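Local coordinates for MutT/nudix family protein (Enterococcus faecalis, PDB 2FML) that is of unknown function but, as a Nudix family protein with a predicted NrtR-like winged helix domain, probably binds nucleotide derivatives and perhaps DNA, at residues A[42-47]-A[91-96]. Residues are numbered along the deposited sequence; the frame is centred on the assembly and turned at random.
Sequences VDMVLL and RETKEE
Thr93 makes two of the three residue contacts here, its two branches meeting different residues of strand 42-47. With CG2 anti to the backbone N, the methyl heads straight for Leu46, and the two side chains meet tip to tip, Thr93 CG2 lying 3.8 Å from Leu46 CD1. The hydroxyl turns to selenomethionine Met44, whose CG lies 3.5 Å from Thr93 OG1 in a van der Waals contact; beyond CG the Met44 chain bends at chi2 and chi3 and carries the selenium away from the helix. One turn back, the carbonyl of Val89 takes up the Thr93 hydroxyl in a hydrogen bond, so this buried polar group is satisfied within its own helix. Toward the start of both segments, Val42 CG2 only grazes the aliphatic part of Glu92, 4.4 Å from its CG.

Arg91 and Glu95 pair with each other on a side of the helix that takes no part in the contact: Arg91 NH2 lies 3.2 Å from Glu95 OE1, the bond nearly straight (167°) and in the guanidinium plane, while Arg91 NH1 meets Glu83, just before the helix.

Helix 85-97 is the helix of the Nudix box, whose sequence pattern begins at the end of strand 72-78; the axes of 91-96 and 42-47 cross at -69°, 9.0 Å apart at closest approach. Val89 packs on Val42 and Met44, and Ile101 of the following loop on Leu46 and Thr93; strand 39-50 is flanked by strands 72-78 and 123-131, and Glu96 reaches the backbone N of Gly76, tying the helix to strand 72-78.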
loop_
_atom_site.group_PDB
_atom_site.type_symbol
_atom_site.label_atom_id
_atom_site.label_comp_id
_atom_site.label_asym_id
_atom_site.label_seq_id
_atom_site.Cartn_x
_atom_site.Cartn_y
_atom_site.Cartn_z
ATOM N N VAL A 42 -1.723 13.241 1.251
ATOM C CA VAL A 42 -1.798 12.411 0.062
ATOM C C VAL A 42 -0.879 13.095 -0.945
ATOM O O VAL A 42 -0.774 14.309 -0.951
ATOM C CB VAL A 42 -3.279 12.297 -0.541
ATOM C CG1 VAL A 42 -4.125 11.413 0.298
ATOM C CG2 VAL A 42 -3.944 13.685 -0.700
ATOM N N ASP A 43 -0.261 12.316 -1.812
ATOM C CA ASP A 43 0.526 12.845 -2.894
ATOM C C ASP A 43 0.208 11.975 -4.107
ATOM O O ASP A 43 -0.090 10.742 -3.984
ATOM C CB ASP A 43 2.036 12.729 -2.563
ATOM C CG ASP A 43 2.515 13.861 -1.652
ATOM O OD1 ASP A 43 2.668 15.004 -2.158
ATOM O OD2 ASP A 43 2.697 13.627 -0.420
HETATM N N MSE A 44 0.315 12.582 -5.284
HETATM C CA MSE A 44 -0.156 11.936 -6.494
HETATM C C MSE A 44 0.919 11.900 -7.542
HETATM O O MSE A 44 1.501 12.940 -7.856
HETATM C CB MSE A 44 -1.391 12.668 -6.985
HETATM C CG MSE A 44 -1.851 12.317 -8.348
HETATM SE SE MSE A 44 -2.738 10.525 -8.449
HETATM C CE MSE A 44 -1.455 9.788 -9.346
ATOM N N VAL A 45 1.196 10.687 -8.066
ATOM C CA VAL A 45 2.146 10.537 -9.191
ATOM C C VAL A 45 1.347 10.331 -10.462
ATOM O O VAL A 45 0.745 9.291 -10.637
ATOM C CB VAL A 45 3.175 9.412 -9.010
ATOM C CG1 VAL A 45 4.104 9.363 -10.252
ATOM C CG2 VAL A 45 4.017 9.581 -7.681
ATOM N N LEU A 46 1.300 11.367 -11.302
ATOM C CA LEU A 46 0.590 11.352 -12.576
ATOM C C LEU A 46 1.572 11.154 -13.705
ATOM O O LEU A 46 2.477 11.944 -13.883
ATOM C CB LEU A 46 -0.189 12.668 -12.809
ATOM C CG LEU A 46 -1.305 13.016 -11.834
ATOM C CD1 LEU A 46 -1.905 14.335 -12.287
ATOM C CD2 LEU A 46 -2.369 11.948 -11.906
ATOM N N LEU A 47 1.344 10.088 -14.477
ATOM C CA LEU A 47 2.202 9.677 -15.560
ATOM C C LEU A 47 1.381 9.684 -16.820
ATOM O O LEU A 47 0.243 9.205 -16.851
ATOM C CB LEU A 47 2.690 8.257 -15.321
ATOM C CG LEU A 47 3.633 8.026 -14.167
ATOM C CD1 LEU A 47 4.057 6.568 -14.165
ATOM C CD2 LEU A 47 4.839 9.000 -14.213
ATOM N N ARG A 91 -9.445 15.329 -5.014
ATOM C CA ARG A 91 -9.749 16.743 -4.717
ATOM C C ARG A 91 -8.476 17.634 -4.786
ATOM O O ARG A 91 -8.498 18.700 -5.413
ATOM C CB ARG A 91 -10.317 16.801 -3.307
ATOM C CG ARG A 91 -11.130 18.026 -2.903
ATOM C CD ARG A 91 -11.131 18.068 -1.410
ATOM N NE ARG A 91 -10.006 18.884 -1.073
ATOM C CZ ARG A 91 -9.053 18.662 -0.200
ATOM N NH1 ARG A 91 -8.971 17.597 0.579
ATOM N NH2 ARG A 91 -8.148 19.582 -0.130
ATOM N N GLU A 92 -7.389 17.201 -4.156
ATOM C CA GLU A 92 -6.091 17.923 -4.190
ATOM C C GLU A 92 -5.456 18.023 -5.553
ATOM O O GLU A 92 -4.889 19.052 -5.894
ATOM C CB GLU A 92 -5.099 17.340 -3.205
ATOM C CG GLU A 92 -5.478 17.627 -1.760
ATOM C CD GLU A 92 -5.244 19.104 -1.320
ATOM O OE1 GLU A 92 -4.505 19.873 -1.986
ATOM O OE2 GLU A 92 -5.773 19.477 -0.255
ATOM N N THR A 93 -5.600 16.977 -6.354
ATOM C CA THR A 93 -5.061 16.970 -7.709
ATOM C C THR A 93 -5.835 17.953 -8.578
ATOM O O THR A 93 -5.232 18.742 -9.307
ATOM C CB THR A 93 -5.088 15.556 -8.324
ATOM O OG1 THR A 93 -4.324 14.693 -7.491
ATOM C CG2 THR A 93 -4.586 15.529 -9.837
ATOM N N LYS A 94 -7.155 17.932 -8.483
ATOM C CA LYS A 94 -7.955 18.930 -9.162
ATOM C C LYS A 94 -7.672 20.374 -8.714
ATOM O O LYS A 94 -7.506 21.241 -9.559
ATOM C CB LYS A 94 -9.446 18.609 -9.074
ATOM C CG LYS A 94 -10.236 19.416 -10.072
ATOM C CD LYS A 94 -11.726 19.324 -9.833
ATOM C CE LYS A 94 -12.459 20.353 -10.712
ATOM N NZ LYS A 94 -13.895 20.336 -10.302
ATOM N N GLU A 95 -7.611 20.632 -7.396
ATOM C CA GLU A 95 -7.435 22.015 -6.873
ATOM C C GLU A 95 -6.086 22.560 -7.310
ATOM O O GLU A 95 -6.012 23.754 -7.703
ATOM C CB GLU A 95 -7.535 22.099 -5.328
ATOM C CG GLU A 95 -8.712 21.274 -4.705
ATOM C CD GLU A 95 -9.329 21.786 -3.362
ATOM O OE1 GLU A 95 -8.565 21.889 -2.364
ATOM O OE2 GLU A 95 -10.589 22.005 -3.326
ATOM N N GLU A 96 -5.047 21.682 -7.265
ATOM C CA GLU A 96 -3.647 22.051 -7.576
ATOM C C GLU A 96 -3.212 22.013 -9.038
ATOM O O GLU A 96 -2.274 22.717 -9.393
ATOM C CB GLU A 96 -2.655 21.248 -6.749
ATOM C CG GLU A 96 -2.958 21.291 -5.264
ATOM C CD GLU A 96 -1.717 21.193 -4.367
ATOM O OE1 GLU A 96 -0.738 20.461 -4.706
ATOM O OE2 GLU A 96 -1.760 21.860 -3.291
#